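Local atomic coordinates of chitin binding protein (Tectaria macrodonta, PDB entry 6IF7), a protein that binds copper, probably binds chitin, and is possibly an AA10 lytic polysaccharide monooxygenase with insecticidal activity. Residues L104-Y116 and K123-V135. Numbering follows the deposited sequence.
With NAG (2-acetamido-2-deoxy-beta-D-glucopyranose), chain B; NAG (2-acetamido-2-deoxy-beta-D-glucopyranose), chain C.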
ATOM      1  N   LEU A 104       2.943   7.609  16.584  1.00 32.43           N
ATOM      2  CA  LEU A 104       1.629   7.437  17.175  1.00 33.67           C
ATOM      3  C   LEU A 104       0.632   7.529  16.037  1.00 32.79           C
ATOM      4  O   LEU A 104       0.530   8.572  15.386  1.00 34.49           O
ATOM      5  CB  LEU A 104       1.330   8.522  18.204  1.00 35.40           C
ATOM      6  CG  LEU A 104       2.243   8.514  19.423  1.00 37.59           C
ATOM      7  CD1 LEU A 104       2.134   9.843  20.175  1.00 40.02           C
ATOM      8  CD2 LEU A 104       1.910   7.320  20.308  1.00 37.46           C
ATOM      9  N   GLY A 105      -0.094   6.443  15.791  1.00 29.87           N
ATOM     10  CA  GLY A 105      -1.098   6.439  14.723  1.00 29.01           C
ATOM     11  C   GLY A 105      -1.845   5.125  14.624  1.00 27.29           C
ATOM     12  O   GLY A 105      -1.589   4.189  15.376  1.00 25.42           O
ATOM     13  N   PHE A 106      -2.776   5.074  13.684  1.00 27.03           N
ATOM     14  CA  PHE A 106      -3.557   3.859  13.428  1.00 26.65           C
ATOM     15  C   PHE A 106      -3.534   3.501  11.958  1.00 25.14           C
ATOM     16  O   PHE A 106      -3.388   4.372  11.095  1.00 24.33           O
ATOM     17  CB  PHE A 106      -5.006   4.003  13.928  1.00 26.21           C
ATOM     18  CG  PHE A 106      -5.811   5.083  13.243  1.00 26.53           C
ATOM     19  CD1 PHE A 106      -6.519   4.817  12.063  1.00 25.76           C
ATOM     20  CD2 PHE A 106      -5.941   6.342  13.821  1.00 26.94           C
ATOM     21  CE1 PHE A 106      -7.292   5.801  11.463  1.00 26.23           C
ATOM     22  CE2 PHE A 106      -6.726   7.333  13.221  1.00 26.99           C
ATOM     23  CZ  PHE A 106      -7.396   7.064  12.039  1.00 26.52           C
ATOM     24  N   PHE A 107      -3.692   2.215  11.698  1.00 23.63           N
ATOM     25  CA  PHE A 107      -3.634   1.669  10.363  1.00 24.29           C
ATOM     26  C   PHE A 107      -4.990   1.130   9.956  1.00 25.64           C
ATOM     27  O   PHE A 107      -5.504   0.210  10.609  1.00 26.24           O
ATOM     28  CB  PHE A 107      -2.637   0.508  10.299  1.00 23.33           C
ATOM     29  CG  PHE A 107      -1.222   0.894  10.615  1.00 24.04           C
ATOM     30  CD1 PHE A 107      -0.778   0.970  11.932  1.00 24.90           C
ATOM     31  CD2 PHE A 107      -0.306   1.156   9.589  1.00 24.63           C
ATOM     32  CE1 PHE A 107       0.547   1.309  12.221  1.00 24.72           C
ATOM     33  CE2 PHE A 107       1.005   1.503   9.878  1.00 23.94           C
ATOM     34  CZ  PHE A 107       1.432   1.574  11.188  1.00 24.61           C
ATOM     35  N   GLU A 108      -5.526   1.649   8.851  1.00 24.89           N
ATOM     36  CA  GLU A 108      -6.715   1.085   8.208  1.00 24.87           C
ATOM     37  C   GLU A 108      -6.300   0.228   7.008  1.00 24.95           C
ATOM     38  O   GLU A 108      -5.556   0.696   6.147  1.00 24.81           O
ATOM     39  CB  GLU A 108      -7.648   2.204   7.738  1.00 26.00           C
ATOM     40  CG  GLU A 108      -8.214   3.089   8.840  1.00 26.92           C
ATOM     41  CD  GLU A 108      -8.984   4.295   8.300  1.00 28.94           C
ATOM     42  OE1 GLU A 108      -9.061   4.446   7.042  1.00 31.04           O
ATOM     43  OE2 GLU A 108      -9.534   5.060   9.142  1.00 26.29           O
ATOM     44  N   PHE A 109      -6.773  -1.024   6.970  1.00 26.04           N
ATOM     45  CA  PHE A 109      -6.539  -1.961   5.855  1.00 26.49           C
ATOM     46  C   PHE A 109      -7.805  -2.132   5.025  1.00 25.79           C
ATOM     47  O   PHE A 109      -8.823  -2.594   5.531  1.00 26.86           O
ATOM     48  CB  PHE A 109      -6.135  -3.355   6.346  1.00 24.52           C
ATOM     49  CG  PHE A 109      -4.739  -3.460   6.852  1.00 25.01           C
ATOM     50  CD1 PHE A 109      -4.307  -2.703   7.934  1.00 25.23           C
ATOM     51  CD2 PHE A 109      -3.859  -4.383   6.305  1.00 25.86           C
ATOM     52  CE1 PHE A 109      -3.030  -2.838   8.439  1.00 24.52           C
ATOM     53  CE2 PHE A 109      -2.573  -4.511   6.797  1.00 25.84           C
ATOM     54  CZ  PHE A 109      -2.157  -3.735   7.865  1.00 25.32           C
ATOM     55  N   TYR A 110      -7.716  -1.807   3.740  1.00 26.01           N
ATOM     56  CA  TYR A 110      -8.807  -2.024   2.800  1.00 26.31           C
ATOM     57  C   TYR A 110      -8.360  -3.036   1.781  1.00 27.10           C
ATOM     58  O   TYR A 110      -7.173  -3.085   1.437  1.00 28.31           O
ATOM     59  CB  TYR A 110      -9.168  -0.727   2.072  1.00 25.81           C
ATOM     60  CG  TYR A 110      -9.678   0.359   3.006  1.00 27.73           C
ATOM     61  CD1 TYR A 110      -8.773   1.192   3.698  1.00 27.17           C
ATOM     62  CD2 TYR A 110     -11.059   0.549   3.228  1.00 26.09           C
ATOM     63  CE1 TYR A 110      -9.225   2.182   4.557  1.00 27.11           C
ATOM     64  CE2 TYR A 110     -11.514   1.550   4.082  1.00 25.93           C
ATOM     65  CZ  TYR A 110     -10.591   2.365   4.747  1.00 26.14           C
ATOM     66  OH  TYR A 110     -10.995   3.363   5.598  1.00 26.02           O
ATOM     67  N   VAL A 111      -9.309  -3.830   1.293  1.00 26.83           N
ATOM     68  CA  VAL A 111      -9.098  -4.687   0.125  1.00 26.01           C
ATOM     69  C   VAL A 111     -10.015  -4.273  -1.031  1.00 25.19           C
ATOM     70  O   VAL A 111     -11.125  -3.754  -0.823  1.00 23.78           O
ATOM     71  CB  VAL A 111      -9.323  -6.186   0.463  1.00 25.44           C
ATOM     72  CG1 VAL A 111     -10.809  -6.543   0.516  1.00 25.18           C
ATOM     73  CG2 VAL A 111      -8.590  -7.066  -0.536  1.00 25.06           C
ATOM     74  N   THR A 112      -9.540  -4.538  -2.246  1.00 24.57           N
ATOM     75  CA  THR A 112     -10.329  -4.352  -3.458  1.00 25.10           C
ATOM     76  C   THR A 112     -11.568  -5.259  -3.463  1.00 25.84           C
ATOM     77  O   THR A 112     -11.515  -6.404  -3.006  1.00 24.38           O
ATOM     78  CB  THR A 112      -9.500  -4.648  -4.728  1.00 24.83           C
ATOM     79  OG1 THR A 112      -8.716  -5.836  -4.522  1.00 25.74           O
ATOM     80  CG2 THR A 112      -8.574  -3.500  -5.042  1.00 25.33           C
ATOM     81  N   ARG A 113     -12.669  -4.726  -3.984  1.00 27.00           N
ATOM     82  CA  ARG A 113     -13.921  -5.476  -4.128  1.00 29.45           C
ATOM     83  C   ARG A 113     -13.812  -6.579  -5.205  1.00 29.62           C
ATOM     84  O   ARG A 113     -12.932  -6.557  -6.073  1.00 25.84           O
ATOM     85  CB  ARG A 113     -15.040  -4.536  -4.565  1.00 31.72           C
ATOM     86  CG  ARG A 113     -15.450  -3.463  -3.584  1.00 36.33           C
ATOM     87  CD  ARG A 113     -16.067  -2.313  -4.374  1.00 39.11           C
ATOM     88  NE  ARG A 113     -16.545  -1.200  -3.558  1.00 41.87           N
ATOM     89  CZ  ARG A 113     -17.657  -1.204  -2.820  1.00 47.28           C
ATOM     90  NH1 ARG A 113     -18.442  -2.276  -2.762  1.00 49.01           N
ATOM     91  NH2 ARG A 113     -17.987  -0.129  -2.110  1.00 48.69           N
ATOM     92  N   GLU A 114     -14.749  -7.526  -5.168  1.00 33.59           N
ATOM     93  CA  GLU A 114     -14.797  -8.584  -6.183  1.00 36.50           C
ATOM     94  C   GLU A 114     -14.952  -7.949  -7.548  1.00 35.08           C
ATOM     95  O   GLU A 114     -15.612  -6.914  -7.684  1.00 36.12           O
ATOM     96  CB  GLU A 114     -15.942  -9.564  -5.908  1.00 39.94           C
ATOM     97  CG  GLU A 114     -15.745 -10.425  -4.647  1.00 45.07           C
ATOM     98  CD  GLU A 114     -14.522 -11.339  -4.692  1.00 48.01           C
ATOM     99  OE1 GLU A 114     -13.389 -10.906  -4.377  1.00 48.79           O
ATOM    100  OE2 GLU A 114     -14.690 -12.517  -5.031  1.00 55.99           O
ATOM    101  N   GLY A 115     -14.287  -8.519  -8.548  1.00 32.28           N
ATOM    102  CA  GLY A 115     -14.327  -7.950  -9.887  1.00 34.30           C
ATOM    103  C   GLY A 115     -13.429  -6.746 -10.106  1.00 35.13           C
ATOM    104  O   GLY A 115     -13.573  -6.042 -11.096  1.00 35.75           O
ATOM    105  N   TYR A 116     -12.502  -6.505  -9.184  1.00 35.31           N
ATOM    106  CA  TYR A 116     -11.350  -5.624  -9.423  1.00 34.15           C
ATOM    107  C   TYR A 116     -10.543  -6.057 -10.651  1.00 33.69           C
ATOM    108  O   TYR A 116     -10.302  -7.248 -10.851  1.00 31.52           O
ATOM    109  CB  TYR A 116     -10.446  -5.628  -8.183  1.00 35.49           C
ATOM    110  CG  TYR A 116      -9.077  -5.029  -8.375  1.00 33.47           C
ATOM    111  CD1 TYR A 116      -8.919  -3.663  -8.638  1.00 34.04           C
ATOM    112  CD2 TYR A 116      -7.943  -5.825  -8.299  1.00 32.07           C
ATOM    113  CE1 TYR A 116      -7.649  -3.117  -8.808  1.00 35.04           C
ATOM    114  CE2 TYR A 116      -6.672  -5.291  -8.457  1.00 33.39           C
ATOM    115  CZ  TYR A 116      -6.535  -3.942  -8.713  1.00 33.13           C
ATOM    116  OH  TYR A 116      -5.293  -3.429  -8.880  1.00 34.96           O
ATOM    117  N   LYS A 123      -9.537   3.326  -8.251  1.00 23.84           N
ATOM    118  CA  LYS A 123     -10.493   4.382  -7.928  1.00 24.86           C
ATOM    119  C   LYS A 123     -10.996   4.058  -6.539  1.00 24.23           C
ATOM    120  O   LYS A 123     -10.857   2.934  -6.101  1.00 25.76           O
ATOM    121  CB  LYS A 123     -11.645   4.369  -8.943  1.00 25.36           C
ATOM    122  CG  LYS A 123     -11.180   4.524 -10.391  1.00 24.95           C
ATOM    123  CD  LYS A 123     -12.188   4.007 -11.410  1.00 26.34           C
ATOM    124  CE  LYS A 123     -12.205   2.472 -11.531  1.00 24.82           C
ATOM    125  NZ  LYS A 123     -12.966   2.087 -12.757  1.00 26.34           N
ATOM    126  N   TRP A 124     -11.551   5.022  -5.822  1.00 25.19           N
ATOM    127  CA  TRP A 124     -12.032   4.757  -4.462  1.00 24.55           C
ATOM    128  C   TRP A 124     -13.104   3.664  -4.427  1.00 25.12           C
ATOM    129  O   TRP A 124     -13.112   2.825  -3.538  1.00 26.65           O
ATOM    130  CB  TRP A 124     -12.523   6.045  -3.789  1.00 23.92           C
ATOM    131  CG  TRP A 124     -11.392   6.853  -3.266  1.00 25.01           C
ATOM    132  CD1 TRP A 124     -10.843   7.982  -3.834  1.00 27.26           C
ATOM    133  CD2 TRP A 124     -10.618   6.576  -2.093  1.00 25.23           C
ATOM    134  NE1 TRP A 124      -9.784   8.429  -3.066  1.00 28.25           N
ATOM    135  CE2 TRP A 124      -9.637   7.589  -1.987  1.00 26.47           C
ATOM    136  CE3 TRP A 124     -10.673   5.575  -1.099  1.00 25.35           C
ATOM    137  CZ2 TRP A 124      -8.707   7.621  -0.937  1.00 26.55           C
ATOM    138  CZ3 TRP A 124      -9.768   5.611  -0.052  1.00 24.66           C
ATOM    139  CH2 TRP A 124      -8.791   6.619   0.022  1.00 26.41           C
ATOM    140  N   ALA A 125     -13.985   3.683  -5.415  1.00 27.28           N
ATOM    141  CA  ALA A 125     -15.063   2.702  -5.568  1.00 28.61           C
ATOM    142  C   ALA A 125     -14.580   1.267  -5.878  1.00 29.33           C
ATOM    143  O   ALA A 125     -15.354   0.325  -5.713  1.00 31.54           O
ATOM    144  CB  ALA A 125     -16.031   3.174  -6.648  1.00 28.65           C
ATOM    145  N   ASP A 126     -13.330   1.097  -6.320  1.00 28.33           N
ATOM    146  CA  ASP A 126     -12.705  -0.251  -6.418  1.00 27.89           C
ATOM    147  C   ASP A 126     -12.425  -0.920  -5.062  1.00 26.03           C
ATOM    148  O   ASP A 126     -12.343  -2.136  -4.988  1.00 25.34           O
ATOM    149  CB  ASP A 126     -11.421  -0.212  -7.271  1.00 27.62           C
ATOM    150  CG  ASP A 126     -11.676   0.310  -8.690  1.00 28.37           C
ATOM    151  OD1 ASP A 126     -12.672  -0.091  -9.297  1.00 29.97           O
ATOM    152  OD2 ASP A 126     -10.901   1.137  -9.195  1.00 29.03           O
ATOM    153  N   LEU A 127     -12.305  -0.138  -3.987  1.00 27.65           N
ATOM    154  CA  LEU A 127     -12.075  -0.701  -2.628  1.00 27.14           C
ATOM    155  C   LEU A 127     -13.358  -0.976  -1.887  1.00 25.83           C
ATOM    156  O   LEU A 127     -14.328  -0.287  -2.095  1.00 25.00           O
ATOM    157  CB  LEU A 127     -11.266   0.257  -1.775  1.00 26.68           C
ATOM    158  CG  LEU A 127      -9.851   0.571  -2.244  1.00 27.49           C
ATOM    159  CD1 LEU A 127      -9.308   1.655  -1.333  1.00 27.23           C
ATOM    160  CD2 LEU A 127      -8.951  -0.646  -2.238  1.00 27.50           C
ATOM    161  N   GLU A 128     -13.342  -1.954  -0.985  1.00 27.39           N
ATOM    162  CA  GLU A 128     -14.446  -2.118  -0.042  1.00 29.27           C
ATOM    163  C   GLU A 128     -14.652  -0.825   0.769  1.00 29.27           C
ATOM    164  O   GLU A 128     -13.691  -0.102   1.021  1.00 27.13           O
ATOM    165  CB  GLU A 128     -14.199  -3.295   0.914  1.00 29.75           C
ATOM    166  CG  GLU A 128     -14.210  -4.692   0.301  1.00 32.08           C
ATOM    167  CD  GLU A 128     -15.540  -5.096  -0.337  1.00 34.54           C
ATOM    168  OE1 GLU A 128     -16.411  -4.251  -0.620  1.00 40.55           O
ATOM    169  OE2 GLU A 128     -15.720  -6.291  -0.590  1.00 35.97           O
ATOM    170  N   GLU A 129     -15.889  -0.546   1.179  1.00 31.58           N
ATOM    171  CA  GLU A 129     -16.196   0.685   1.926  1.00 31.96           C
ATOM    172  C   GLU A 129     -15.574   0.666   3.286  1.00 28.71           C
ATOM    173  O   GLU A 129     -15.119   1.687   3.751  1.00 24.72           O
ATOM    174  CB  GLU A 129     -17.700   0.923   2.105  1.00 37.99           C
ATOM    175  CG  GLU A 129     -18.441   1.034   0.788  1.00 47.05           C
ATOM    176  CD  GLU A 129     -19.703   1.869   0.859  1.00 55.57           C
ATOM    177  OE1 GLU A 129     -20.818   1.280   0.810  1.00 61.86           O
ATOM    178  OE2 GLU A 129     -19.567   3.110   0.956  1.00 56.73           O
ATOM    179  N   LEU A 130     -15.537  -0.502   3.905  1.00 27.88           N
ATOM    180  CA  LEU A 130     -15.038  -0.637   5.262  1.00 28.62           C
ATOM    181  C   LEU A 130     -13.712  -1.361   5.328  1.00 27.62           C
ATOM    182  O   LEU A 130     -13.479  -2.294   4.563  1.00 29.69           O
ATOM    183  CB  LEU A 130     -16.053  -1.421   6.096  1.00 30.62           C
ATOM    184  CG  LEU A 130     -17.441  -0.792   6.272  1.00 30.91           C
ATOM    185  CD1 LEU A 130     -18.106  -1.481   7.434  1.00 33.31           C
ATOM    186  CD2 LEU A 130     -17.390   0.703   6.526  1.00 29.84           C
ATOM    187  N   PRO A 131     -12.846  -0.964   6.279  1.00 27.64           N
ATOM    188  CA  PRO A 131     -11.583  -1.667   6.442  1.00 25.51           C
ATOM    189  C   PRO A 131     -11.760  -3.031   7.085  1.00 25.13           C
ATOM    190  O   PRO A 131     -12.676  -3.232   7.884  1.00 23.80           O
ATOM    191  CB  PRO A 131     -10.759  -0.736   7.348  1.00 26.71           C
ATOM    192  CG  PRO A 131     -11.739   0.151   8.039  1.00 26.81           C
ATOM    193  CD  PRO A 131     -12.986   0.188   7.201  1.00 27.41           C
ATOM    194  N   PHE A 132     -10.910  -3.980   6.725  1.00 23.05           N
ATOM    195  CA  PHE A 132     -10.969  -5.268   7.396  1.00 23.24           C
ATOM    196  C   PHE A 132     -10.056  -5.351   8.609  1.00 23.89           C
ATOM    197  O   PHE A 132     -10.202  -6.280   9.416  1.00 20.65           O
ATOM    198  CB  PHE A 132     -10.747  -6.459   6.448  1.00 23.22           C
ATOM    199  CG  PHE A 132      -9.363  -6.559   5.877  1.00 22.58           C
ATOM    200  CD1 PHE A 132      -9.012  -5.849   4.733  1.00 22.63           C
ATOM    201  CD2 PHE A 132      -8.434  -7.430   6.432  1.00 23.08           C
ATOM    202  CE1 PHE A 132      -7.742  -5.971   4.160  1.00 22.19           C
ATOM    203  CE2 PHE A 132      -7.152  -7.541   5.875  1.00 22.84           C
ATOM    204  CZ  PHE A 132      -6.815  -6.811   4.737  1.00 21.86           C
ATOM    205  N   ILE A 133      -9.124  -4.398   8.734  1.00 24.82           N
ATOM    206  CA  ILE A 133      -8.386  -4.197   9.988  1.00 26.86           C
ATOM    207  C   ILE A 133      -8.296  -2.696  10.220  1.00 28.32           C
ATOM    208  O   ILE A 133      -8.021  -1.929   9.276  1.00 26.75           O
ATOM    209  CB  ILE A 133      -6.947  -4.770   9.950  1.00 28.73           C
ATOM    210  CG1 ILE A 133      -6.956  -6.274   9.622  1.00 30.53           C
ATOM    211  CG2 ILE A 133      -6.223  -4.504  11.266  1.00 30.53           C
ATOM    212  CD1 ILE A 133      -5.582  -6.834   9.276  1.00 31.24           C
ATOM    213  N   ASN A 134      -8.550  -2.293  11.469  1.00 26.97           N
ATOM    214  CA  ASN A 134      -8.229  -0.955  11.945  1.00 27.59           C
ATOM    215  C   ASN A 134      -7.565  -1.071  13.314  1.00 27.10           C
ATOM    216  O   ASN A 134      -8.184  -1.519  14.286  1.00 28.42           O
ATOM    217  CB  ASN A 134      -9.498  -0.114  11.991  1.00 27.66           C
ATOM    218  CG  ASN A 134      -9.236   1.334  12.316  1.00 28.15           C
ATOM    219  OD1 ASN A 134      -8.092   1.788  12.473  1.00 26.91           O
ATOM    220  ND2 ASN A 134     -10.313   2.078  12.390  1.00 28.29           N
ATOM    221  N   VAL A 135      -6.293  -0.705  13.382  1.00 26.72           N
ATOM    222  CA  VAL A 135      -5.493  -0.960  14.578  1.00 26.35           C
ATOM    223  C   VAL A 135      -4.641   0.256  14.979  1.00 26.65           C
ATOM    224  O   VAL A 135      -3.937   0.844  14.157  1.00 27.77           O
ATOM    225  CB  VAL A 135      -4.648  -2.250  14.416  1.00 25.58           C
ATOM    226  CG1 VAL A 135      -3.610  -2.119  13.312  1.00 27.06           C
ATOM    227  CG2 VAL A 135      -3.988  -2.635  15.736  1.00 25.93           C
TER
HETATM  228  C1  NAG B   1     -10.171   3.502  12.701  1.00 29.79           C
HETATM  229  C2  NAG B   1     -11.387   4.328  12.290  1.00 30.92           C
HETATM  230  C3  NAG B   1     -11.116   5.767  12.627  1.00 32.73           C
HETATM  231  C4  NAG B   1     -10.848   5.918  14.108  1.00 34.23           C
HETATM  232  C5  NAG B   1      -9.659   5.059  14.501  1.00 33.11           C
HETATM  233  C6  NAG B   1      -9.470   5.089  16.004  1.00 32.63           C
HETATM  234  C7  NAG B   1     -12.698   3.675  10.349  1.00 29.48           C
HETATM  235  C8  NAG B   1     -12.787   3.701   8.856  1.00 30.30           C
HETATM  236  N2  NAG B   1     -11.630   4.247  10.857  1.00 29.79           N
HETATM  237  O3  NAG B   1     -12.263   6.554  12.262  1.00 33.63           O
HETATM  238  O4  NAG B   1     -10.594   7.295  14.379  1.00 34.87           O
HETATM  239  O5  NAG B   1      -9.897   3.719  14.095  1.00 31.17           O
HETATM  240  O6  NAG B   1      -8.385   4.220  16.333  1.00 36.86           O
HETATM  241  O7  NAG B   1     -13.548   3.181  11.044  1.00 28.02           O
HETATM  242  C1  NAG C   2     -11.355   7.815  15.467  1.00 37.12           C
HETATM  243  C2  NAG C   2     -10.823   9.202  15.823  1.00 40.87           C
HETATM  244  C3  NAG C   2     -11.635   9.807  16.955  1.00 41.73           C
HETATM  245  C4  NAG C   2     -13.129   9.698  16.687  1.00 41.81           C
HETATM  246  C5  NAG C   2     -13.538   8.294  16.263  1.00 40.08           C
HETATM  247  C6  NAG C   2     -15.046   8.298  16.023  1.00 39.04           C
HETATM  248  C7  NAG C   2      -8.486   9.905  15.531  1.00 45.09           C
HETATM  249  C8  NAG C   2      -7.105   9.916  16.102  1.00 48.21           C
HETATM  250  N2  NAG C   2      -9.418   9.202  16.204  1.00 42.49           N
HETATM  251  O3  NAG C   2     -11.310  11.182  17.011  1.00 40.06           O
HETATM  252  O4  NAG C   2     -13.864  10.051  17.855  1.00 44.97           O
HETATM  253  O5  NAG C   2     -12.737   7.931  15.123  1.00 35.70           O
HETATM  254  O6  NAG C   2     -15.424   7.196  15.232  1.00 42.35           O
HETATM  255  O7  NAG C   2      -8.712  10.541  14.516  1.00 47.95           O
HETATM  256  O   HOH W   1     -11.581  -3.801   3.205  1.00 23.80           O
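Val135 O is held by Phe107 N at 2.8 Å, and Phe106 CA adds a C-H...O contact to the same oxygen. The bond back, Val135 N to Phe107 O, completes a hydrogen-bonded antiparallel pair. Strand 105-111 thus has the strand at 133-135 along one edge; strand 159-167 pairs with it too. Glu108 and Asn134 form the next, non-hydrogen-bonded pair; Asn134 carries the glycan and Glu108 grips it. Asn134 ND2 is covalently joined to C1 of the first N-acetylglucosamine. The extended Glu108 side chain runs beside Asn134, and its OE2 accepts a nearly straight 2.8 Å bond from the sugar N2. Glu108 OE1 takes the Tyr110 OH from above the carboxylate plane, at 2.6 Å. Phe106 CG sits between the backbone N and carbonyl carbon (chi1 63°), which lays the ring under this sugar, with C5 3.7 Å above its centre. With an alanine in place of Phe106, that sugar face would probably lose its aromatic platform and the glycan could swing more freely. Pro131 CB lies over one face of Tyr110, 4.1 Å from the ring centroid. Phe109, on the same side of the sheet as Phe107, turns its ring edge toward the face of Phe132 in an offset edge-to-face pair, and its CB lies over that face. Farther on, Arg113 N bonds Asp126 O, while Glu128 OE1 lies over the guanidinium, 3.6 Å from Arg113 NH1, as a purely electrostatic salt bridge. The N-glycan is therefore laid against the sheet, fixed by the covalent link and steadied by the Glu108 bond and the Phe106 face.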